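Local coordinates for protein thermophilic dibenzothiophene desulfurization enzyme C (Paenibacillus sp. A11-2, PDB 5XDC) that probably oxidises dibenzothiophene to its sulfoxide and then its sulfone, using reduced FMN and molecular oxygen, at residues I262-S274 against V352-R366. Sequence-based numbering, arbitrary orientation. Where two conformers were deposited one is given.
Sequences IARGALEEAAHYS and VIELTSRLYEAMGAR
Met363 lies against Ala270 and Tyr273 where two nearly parallel helices, the axes of the short segments 9.5 Å apart and 17° off parallel, come to the end of their contact. Its CB sits beside the tyrosine ring, 3.8 Å from Tyr273 CD1. CG, set beside its own backbone N (chi1 -70°), touches both that ring carbon and Ser274 OG. SD then reaches Ala270, 3.7 Å from Ala270 CA, and makes an oblique Met-aromatic contact, 4.6 Å from the Tyr273 ring centroid and 42° off the ring normal. A bend at chi3 turns CE back over one face of the Tyr360 ring, near its rim. The Tyr273 hydroxyl ends close to Arg366 CB, and a water lying in the ring plane at its edge joins it to Met363 O and, weakly, to Arg366 N. A second water binds Ser274 OG, also hydrogen-bonded to Tyr299. Gly364, with positive phi, is the first to leave the helical conformation.

Farther back the interface is aliphatic. Leu267 CD1 meets Leu359 CD2 (one of two conformers) at 3.6 Å, the two side chains crossing at about a right angle, while Leu355 CD2 presses on Ala266 CB at 3.5 Å. Thr356 turns OG1 back to Val352 O (2.8 Å), a carbonyl that also takes its backbone N-H, and offers its methyl to Ala266. Val352 CG2 closes the row against Ile262 CG2.

Both helices belong to the C-terminal helical domain of the acyl-CoA dehydrogenase fold; Ala365 and Arg366 bind FMN in another structure of this protein; here no FMN is bound to this chain and an indole touches Ala365. Helix 293-324 flanks the pair through Tyr299 and Phe302, helix 376-385 through Phe378 and Trp379, and Phe402 of a third subunit packs on Leu267.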
ATOM      1  N   ILE B 262       1.816   3.039  21.018  1.00 11.10           N
ATOM      2  CA  ILE B 262       3.078   2.519  20.489  1.00 12.05           C
ATOM      3  C   ILE B 262       3.484   3.307  19.252  1.00 12.23           C
ATOM      4  O   ILE B 262       4.649   3.688  19.097  1.00 13.74           O
ATOM      5  CB  ILE B 262       2.961   1.014  20.185  1.00 12.21           C
ATOM      6  CG1 ILE B 262       2.791   0.215  21.475  1.00 12.59           C
ATOM      7  CG2 ILE B 262       4.183   0.531  19.408  1.00 13.93           C
ATOM      8  CD1 ILE B 262       2.368  -1.209  21.245  1.00 14.63           C
ATOM      9  N   ALA B 263       2.517   3.588  18.371  1.00 13.10           N
ATOM     10  CA  ALA B 263       2.791   4.333  17.146  1.00 12.35           C
ATOM     11  C   ALA B 263       3.343   5.718  17.452  1.00 12.36           C
ATOM     12  O   ALA B 263       4.304   6.168  16.817  1.00 13.90           O
ATOM     13  CB  ALA B 263       1.525   4.441  16.302  1.00 13.91           C
ATOM     14  N   ARG B 264       2.724   6.427  18.398  1.00 10.91           N
ATOM     15  CA  ARG B 264       3.198   7.761  18.751  1.00 12.74           C
ATOM     16  C   ARG B 264       4.582   7.695  19.387  1.00 13.72           C
ATOM     17  O   ARG B 264       5.468   8.480  19.041  1.00 14.33           O
ATOM     18  CB  ARG B 264       2.203   8.458  19.680  1.00 17.91           C
ATOM     19  CG  ARG B 264       2.696   9.824  20.160  1.00 18.07           C
ATOM     20  CD  ARG B 264       1.561  10.709  20.689  1.00 21.67           C
ATOM     21  NE  ARG B 264       0.718  11.244  19.609  1.00 22.33           N
ATOM     22  CZ  ARG B 264       1.005  12.321  18.880  1.00 27.87           C
ATOM     23  NH1 ARG B 264       2.128  13.001  19.089  1.00 27.37           N
ATOM     24  NH2 ARG B 264       0.159  12.719  17.924  1.00 21.40           N
ATOM     25  N   GLY B 265       4.801   6.738  20.288  1.00 13.77           N
ATOM     26  CA  GLY B 265       6.116   6.611  20.897  1.00 16.61           C
ATOM     27  C   GLY B 265       7.197   6.298  19.881  1.00 13.77           C
ATOM     28  O   GLY B 265       8.301   6.849  19.941  1.00 13.04           O
ATOM     29  N   ALA B 266       6.896   5.402  18.943  1.00 12.12           N
ATOM     30  CA  ALA B 266       7.846   5.055  17.894  1.00 13.16           C
ATOM     31  C   ALA B 266       8.176   6.269  17.031  1.00 14.20           C
ATOM     32  O   ALA B 266       9.340   6.518  16.699  1.00 12.91           O
ATOM     33  CB  ALA B 266       7.269   3.932  17.038  1.00 12.66           C
ATOM     34  N   LEU B 267       7.158   7.016  16.627  1.00 13.41           N
ATOM     35  CA  LEU B 267       7.397   8.154  15.748  1.00 13.65           C
ATOM     36  C   LEU B 267       8.249   9.214  16.443  1.00 13.38           C
ATOM     37  O   LEU B 267       9.175   9.766  15.841  1.00 15.39           O
ATOM     38  CB  LEU B 267       6.062   8.731  15.279  1.00 13.36           C
ATOM     39  CG  LEU B 267       5.995   9.545  13.989  1.00 26.77           C
ATOM     40  CD1 LEU B 267       6.584   8.825  12.812  1.00 17.37           C
ATOM     41  CD2 LEU B 267       4.528   9.907  13.709  1.00 32.45           C
ATOM     42  N   GLU B 268       7.945   9.518  17.710  0.59 14.88           N
ATOM     43  CA  GLU B 268       8.734  10.498  18.454  0.59 15.39           C
ATOM     44  C   GLU B 268      10.161  10.012  18.672  0.59 16.68           C
ATOM     45  O   GLU B 268      11.112  10.787  18.526  0.59 15.35           O
ATOM     46  CB  GLU B 268       8.078  10.808  19.798  0.59 17.20           C
ATOM     47  CG  GLU B 268       6.777  11.573  19.709  0.59 20.52           C
ATOM     48  CD  GLU B 268       6.968  13.037  19.340  0.59 25.66           C
ATOM     49  OE1 GLU B 268       8.103  13.442  18.992  0.59 18.89           O
ATOM     50  OE2 GLU B 268       5.973  13.785  19.404  0.59 24.39           O
ATOM     51  N   GLU B 269      10.336   8.733  19.011  1.00 15.79           N
ATOM     52  CA  GLU B 269      11.686   8.216  19.220  1.00 15.31           C
ATOM     53  C   GLU B 269      12.488   8.259  17.928  1.00 16.94           C
ATOM     54  O   GLU B 269      13.680   8.587  17.935  1.00 16.32           O
ATOM     55  CB  GLU B 269      11.628   6.785  19.770  1.00 14.69           C
ATOM     56  CG  GLU B 269      12.967   6.074  19.921  1.00 21.64           C
ATOM     57  CD  GLU B 269      13.751   6.522  21.145  1.00 32.89           C
ATOM     58  OE1 GLU B 269      14.851   5.965  21.366  1.00 29.16           O
ATOM     59  OE2 GLU B 269      13.284   7.431  21.872  1.00 28.57           O
ATOM     60  N   ALA B 270      11.858   7.905  16.809  1.00 14.60           N
ATOM     61  CA  ALA B 270      12.530   7.999  15.524  1.00 14.62           C
ATOM     62  C   ALA B 270      12.930   9.443  15.239  1.00 15.24           C
ATOM     63  O   ALA B 270      14.072   9.717  14.854  1.00 15.18           O
ATOM     64  CB  ALA B 270      11.627   7.450  14.426  1.00 15.81           C
ATOM     65  N   ALA B 271      11.998  10.382  15.435  1.00 14.12           N
ATOM     66  CA  ALA B 271      12.294  11.784  15.158  1.00 15.75           C
ATOM     67  C   ALA B 271      13.495  12.253  15.968  1.00 17.45           C
ATOM     68  O   ALA B 271      14.391  12.936  15.448  1.00 17.40           O
ATOM     69  CB  ALA B 271      11.069  12.645  15.469  1.00 16.80           C
ATOM     70  N   HIS B 272      13.532  11.877  17.245  1.00 18.80           N
ATOM     71  CA  HIS B 272      14.668  12.217  18.098  1.00 21.72           C
ATOM     72  C   HIS B 272      15.974  11.678  17.532  1.00 22.18           C
ATOM     73  O   HIS B 272      16.983  12.396  17.490  1.00 20.92           O
ATOM     74  CB  HIS B 272      14.427  11.678  19.506  1.00 23.59           C
ATOM     75  CG  HIS B 272      15.557  11.945  20.451  1.00 31.74           C
ATOM     76  ND1 HIS B 272      16.583  11.048  20.656  1.00 47.73           N
ATOM     77  CD2 HIS B 272      15.831  13.015  21.234  1.00 41.44           C
ATOM     78  CE1 HIS B 272      17.438  11.550  21.530  1.00 44.12           C
ATOM     79  NE2 HIS B 272      17.004  12.743  21.897  1.00 40.99           N
ATOM     80  N   TYR B 273      15.972  10.425  17.075  1.00 18.46           N
ATOM     81  CA  TYR B 273      17.163   9.842  16.467  1.00 17.11           C
ATOM     82  C   TYR B 273      17.556  10.593  15.204  1.00 24.42           C
ATOM     83  O   TYR B 273      18.734  10.894  14.987  1.00 24.45           O
ATOM     84  CB  TYR B 273      16.929   8.368  16.147  1.00 18.56           C
ATOM     85  CG  TYR B 273      18.148   7.711  15.557  1.00 18.63           C
ATOM     86  CD1 TYR B 273      18.406   7.766  14.194  1.00 19.94           C
ATOM     87  CD2 TYR B 273      19.050   7.028  16.372  1.00 20.89           C
ATOM     88  CE1 TYR B 273      19.520   7.173  13.654  1.00 23.18           C
ATOM     89  CE2 TYR B 273      20.175   6.436  15.842  1.00 23.86           C
ATOM     90  CZ  TYR B 273      20.410   6.510  14.489  1.00 23.54           C
ATOM     91  OH  TYR B 273      21.532   5.905  13.983  1.00 28.03           O
ATOM     92  N   SER B 274      16.579  10.886  14.345  1.00 19.20           N
ATOM     93  CA  SER B 274      16.868  11.580  13.097  1.00 23.17           C
ATOM     94  C   SER B 274      17.516  12.935  13.361  1.00 20.76           C
ATOM     95  O   SER B 274      18.481  13.315  12.689  1.00 21.38           O
ATOM     96  CB  SER B 274      15.578  11.744  12.291  1.00 15.19           C
ATOM     97  OG  SER B 274      15.182  10.519  11.689  1.00 16.70           O
ATOM     98  N   VAL B 352       0.353   1.085  13.036  1.00 11.44           N
ATOM     99  CA  VAL B 352       1.480   0.819  13.923  1.00 11.46           C
ATOM    100  C   VAL B 352       2.405  -0.225  13.313  1.00 11.75           C
ATOM    101  O   VAL B 352       3.626  -0.136  13.457  1.00 11.81           O
ATOM    102  CB  VAL B 352       1.006   0.422  15.337  1.00 12.06           C
ATOM    103  CG1 VAL B 352       0.382  -0.964  15.382  1.00 10.91           C
ATOM    104  CG2 VAL B 352       2.183   0.505  16.309  1.00 14.49           C
ATOM    105  N   ILE B 353       1.851  -1.213  12.602  1.00 11.84           N
ATOM    106  CA  ILE B 353       2.692  -2.262  12.029  1.00 11.06           C
ATOM    107  C   ILE B 353       3.550  -1.699  10.892  1.00 12.55           C
ATOM    108  O   ILE B 353       4.734  -2.040  10.770  1.00 12.71           O
ATOM    109  CB  ILE B 353       1.824  -3.452  11.571  1.00 13.11           C
ATOM    110  CG1 ILE B 353       1.186  -4.171  12.774  1.00 13.92           C
ATOM    111  CG2 ILE B 353       2.627  -4.453  10.733  1.00 17.15           C
ATOM    112  CD1 ILE B 353       2.174  -4.730  13.795  1.00 14.29           C
ATOM    113  N   GLU B 354       2.986  -0.811  10.064  1.00 12.85           N
ATOM    114  CA  GLU B 354       3.754  -0.192   8.980  1.00 13.10           C
ATOM    115  C   GLU B 354       4.811   0.752   9.530  1.00 12.39           C
ATOM    116  O   GLU B 354       5.979   0.702   9.132  1.00 14.43           O
ATOM    117  CB  GLU B 354       2.818   0.575   8.033  1.00 11.02           C
ATOM    118  CG  GLU B 354       1.905  -0.301   7.236  1.00 18.81           C
ATOM    119  CD  GLU B 354       1.003   0.486   6.289  1.00 47.89           C
ATOM    120  OE1 GLU B 354       1.086   1.734   6.274  1.00 34.03           O
ATOM    121  OE2 GLU B 354       0.210  -0.151   5.559  1.00 46.01           O
ATOM    122  N   LEU B 355       4.415   1.619  10.460  1.00 10.99           N
ATOM    123  CA  LEU B 355       5.268   2.692  10.953  1.00 14.95           C
ATOM    124  C   LEU B 355       6.482   2.159  11.711  1.00 14.86           C
ATOM    125  O   LEU B 355       7.608   2.645  11.526  1.00 12.60           O
ATOM    126  CB  LEU B 355       4.395   3.585  11.834  1.00 18.38           C
ATOM    127  CG  LEU B 355       4.886   4.736  12.674  1.00 26.50           C
ATOM    128  CD1 LEU B 355       3.640   5.589  13.011  1.00 21.51           C
ATOM    129  CD2 LEU B 355       5.571   4.239  13.936  1.00 16.99           C
ATOM    130  N   THR B 356       6.281   1.166  12.569  1.00 12.42           N
ATOM    131  CA  THR B 356       7.379   0.709  13.408  1.00 11.53           C
ATOM    132  C   THR B 356       8.460   0.017  12.597  1.00 12.57           C
ATOM    133  O   THR B 356       9.608  -0.053  13.053  1.00 13.92           O
ATOM    134  CB  THR B 356       6.870  -0.218  14.519  1.00 12.98           C
ATOM    135  OG1 THR B 356       6.132  -1.309  13.964  1.00 12.72           O
ATOM    136  CG2 THR B 356       5.994   0.556  15.492  1.00 12.82           C
ATOM    137  N   SER B 357       8.121  -0.461  11.402  1.00 13.36           N
ATOM    138  CA  SER B 357       9.081  -1.072  10.495  1.00 13.44           C
ATOM    139  C   SER B 357       9.672  -0.047   9.535  1.00 13.54           C
ATOM    140  O   SER B 357      10.893   0.027   9.372  1.00 14.42           O
ATOM    141  CB  SER B 357       8.409  -2.200   9.705  1.00 12.71           C
ATOM    142  OG  SER B 357       9.290  -2.716   8.737  1.00 14.85           O
ATOM    143  N   ARG B 358       8.824   0.774   8.915  1.00 14.01           N
ATOM    144  CA  ARG B 358       9.291   1.644   7.843  1.00 14.76           C
ATOM    145  C   ARG B 358      10.065   2.855   8.340  1.00 12.74           C
ATOM    146  O   ARG B 358      10.819   3.444   7.562  1.00 13.46           O
ATOM    147  CB  ARG B 358       8.102   2.106   6.998  1.00 16.68           C
ATOM    148  CG  ARG B 358       7.531   0.990   6.129  1.00 23.80           C
ATOM    149  CD  ARG B 358       6.261   1.445   5.434  1.00 40.63           C
ATOM    150  NE  ARG B 358       5.535   0.326   4.844  1.00 43.66           N
ATOM    151  CZ  ARG B 358       4.304   0.407   4.353  1.00 47.00           C
ATOM    152  NH1 ARG B 358       3.649   1.563   4.376  1.00 36.12           N
ATOM    153  NH2 ARG B 358       3.730  -0.673   3.831  1.00 55.33           N
ATOM    154  N   LEU B 359       9.908   3.247   9.606  0.64 13.13           N
ATOM    155  CA  LEU B 359      10.657   4.399  10.099  0.64 12.90           C
ATOM    156  C   LEU B 359      12.163   4.168  10.038  0.64 14.38           C
ATOM    157  O   LEU B 359      12.920   5.140   9.991  0.64 14.83           O
ATOM    158  CB  LEU B 359      10.227   4.754  11.526  0.64 13.78           C
ATOM    159  CG  LEU B 359       8.941   5.583  11.620  0.64 12.71           C
ATOM    160  CD1 LEU B 359       8.462   5.687  13.059  0.64 12.87           C
ATOM    161  CD2 LEU B 359       9.160   6.957  11.036  0.64 13.65           C
ATOM    162  N   TYR B 360      12.621   2.913  10.014  1.00 13.86           N
ATOM    163  CA  TYR B 360      14.054   2.674   9.830  1.00 15.45           C
ATOM    164  C   TYR B 360      14.545   3.316   8.537  1.00 16.59           C
ATOM    165  O   TYR B 360      15.683   3.796   8.465  1.00 14.77           O
ATOM    166  CB  TYR B 360      14.364   1.175   9.812  1.00 12.91           C
ATOM    167  CG  TYR B 360      14.522   0.548  11.185  1.00 12.52           C
ATOM    168  CD1 TYR B 360      15.749   0.581  11.839  1.00 11.36           C
ATOM    169  CD2 TYR B 360      13.464  -0.086  11.818  1.00 16.34           C
ATOM    170  CE1 TYR B 360      15.912   0.010  13.090  1.00 14.62           C
ATOM    171  CE2 TYR B 360      13.627  -0.662  13.077  1.00 14.57           C
ATOM    172  CZ  TYR B 360      14.845  -0.605  13.700  1.00 18.23           C
ATOM    173  OH  TYR B 360      15.013  -1.159  14.950  1.00 17.90           O
ATOM    174  N   GLU B 361      13.699   3.322   7.506  0.58 15.96           N
ATOM    175  CA  GLU B 361      14.091   3.883   6.219  0.58 17.68           C
ATOM    176  C   GLU B 361      14.402   5.368   6.341  0.58 19.61           C
ATOM    177  O   GLU B 361      15.263   5.888   5.621  0.58 20.33           O
ATOM    178  CB  GLU B 361      12.975   3.633   5.204  0.58 16.01           C
ATOM    179  CG  GLU B 361      13.336   3.928   3.768  0.58 15.24           C
ATOM    180  CD  GLU B 361      12.249   3.492   2.793  0.58 16.87           C
ATOM    181  OE1 GLU B 361      11.768   4.352   2.032  0.58 14.56           O
ATOM    182  OE2 GLU B 361      11.893   2.289   2.758  0.58 16.96           O
ATOM    183  N   ALA B 362      13.736   6.060   7.266  1.00 15.33           N
ATOM    184  CA  ALA B 362      14.005   7.466   7.499  1.00 22.49           C
ATOM    185  C   ALA B 362      15.245   7.682   8.356  1.00 23.76           C
ATOM    186  O   ALA B 362      15.920   8.703   8.209  1.00 22.96           O
ATOM    187  CB  ALA B 362      12.802   8.129   8.175  1.00 17.63           C
ATOM    188  N   MET B 363      15.560   6.738   9.242  1.00 18.57           N
ATOM    189  CA  MET B 363      16.651   6.902  10.194  1.00 16.16           C
ATOM    190  C   MET B 363      18.001   6.490   9.623  1.00 16.12           C
ATOM    191  O   MET B 363      19.018   7.099   9.974  1.00 18.94           O
ATOM    192  CB  MET B 363      16.365   6.090  11.463  1.00 15.01           C
ATOM    193  CG  MET B 363      15.227   6.647  12.296  1.00 14.40           C
ATOM    194  SD  MET B 363      15.027   5.815  13.883  1.00 19.25           S
ATOM    195  CE  MET B 363      14.326   4.286  13.314  1.00 17.35           C
ATOM    196  N   GLY B 364      18.032   5.468   8.773  1.00 18.06           N
ATOM    197  CA  GLY B 364      19.248   5.028   8.108  1.00 18.70           C
ATOM    198  C   GLY B 364      19.892   3.829   8.786  1.00 17.90           C
ATOM    199  O   GLY B 364      19.458   3.340   9.836  1.00 16.91           O
ATOM    200  N   ALA B 365      20.998   3.391   8.177  1.00 18.54           N
ATOM    201  CA  ALA B 365      21.584   2.095   8.497  1.00 17.62           C
ATOM    202  C   ALA B 365      22.037   2.005   9.949  1.00 20.19           C
ATOM    203  O   ALA B 365      21.935   0.937  10.568  1.00 20.41           O
ATOM    204  CB  ALA B 365      22.757   1.809   7.563  1.00 21.67           C
ATOM    205  N   ARG B 366      22.568   3.096  10.505  1.00 18.92           N
ATOM    206  CA  ARG B 366      23.126   3.003  11.844  1.00 20.69           C
ATOM    207  C   ARG B 366      22.060   2.739  12.890  1.00 19.17           C
ATOM    208  O   ARG B 366      22.380   2.200  13.950  1.00 21.33           O
ATOM    209  CB  ARG B 366      23.901   4.270  12.183  1.00 26.43           C
ATOM    210  CG  ARG B 366      25.187   4.428  11.370  1.00 33.00           C
ATOM    211  CD  ARG B 366      25.617   5.891  11.347  1.00 45.74           C
ATOM    212  NE  ARG B 366      25.995   6.364  12.679  1.00 80.68           N
ATOM    213  CZ  ARG B 366      25.845   7.614  13.115  1.00 75.56           C
ATOM    214  NH1 ARG B 366      25.309   8.546  12.336  1.00 55.22           N
ATOM    215  NH2 ARG B 366      26.224   7.932  14.346  1.00 65.16           N
TER
HETATM  216  O   HOH W   1      21.333   6.152  10.752  1.00 35.72           O
HETATM  217  O   HOH W   2      16.712  10.644   9.471  1.00 20.89           O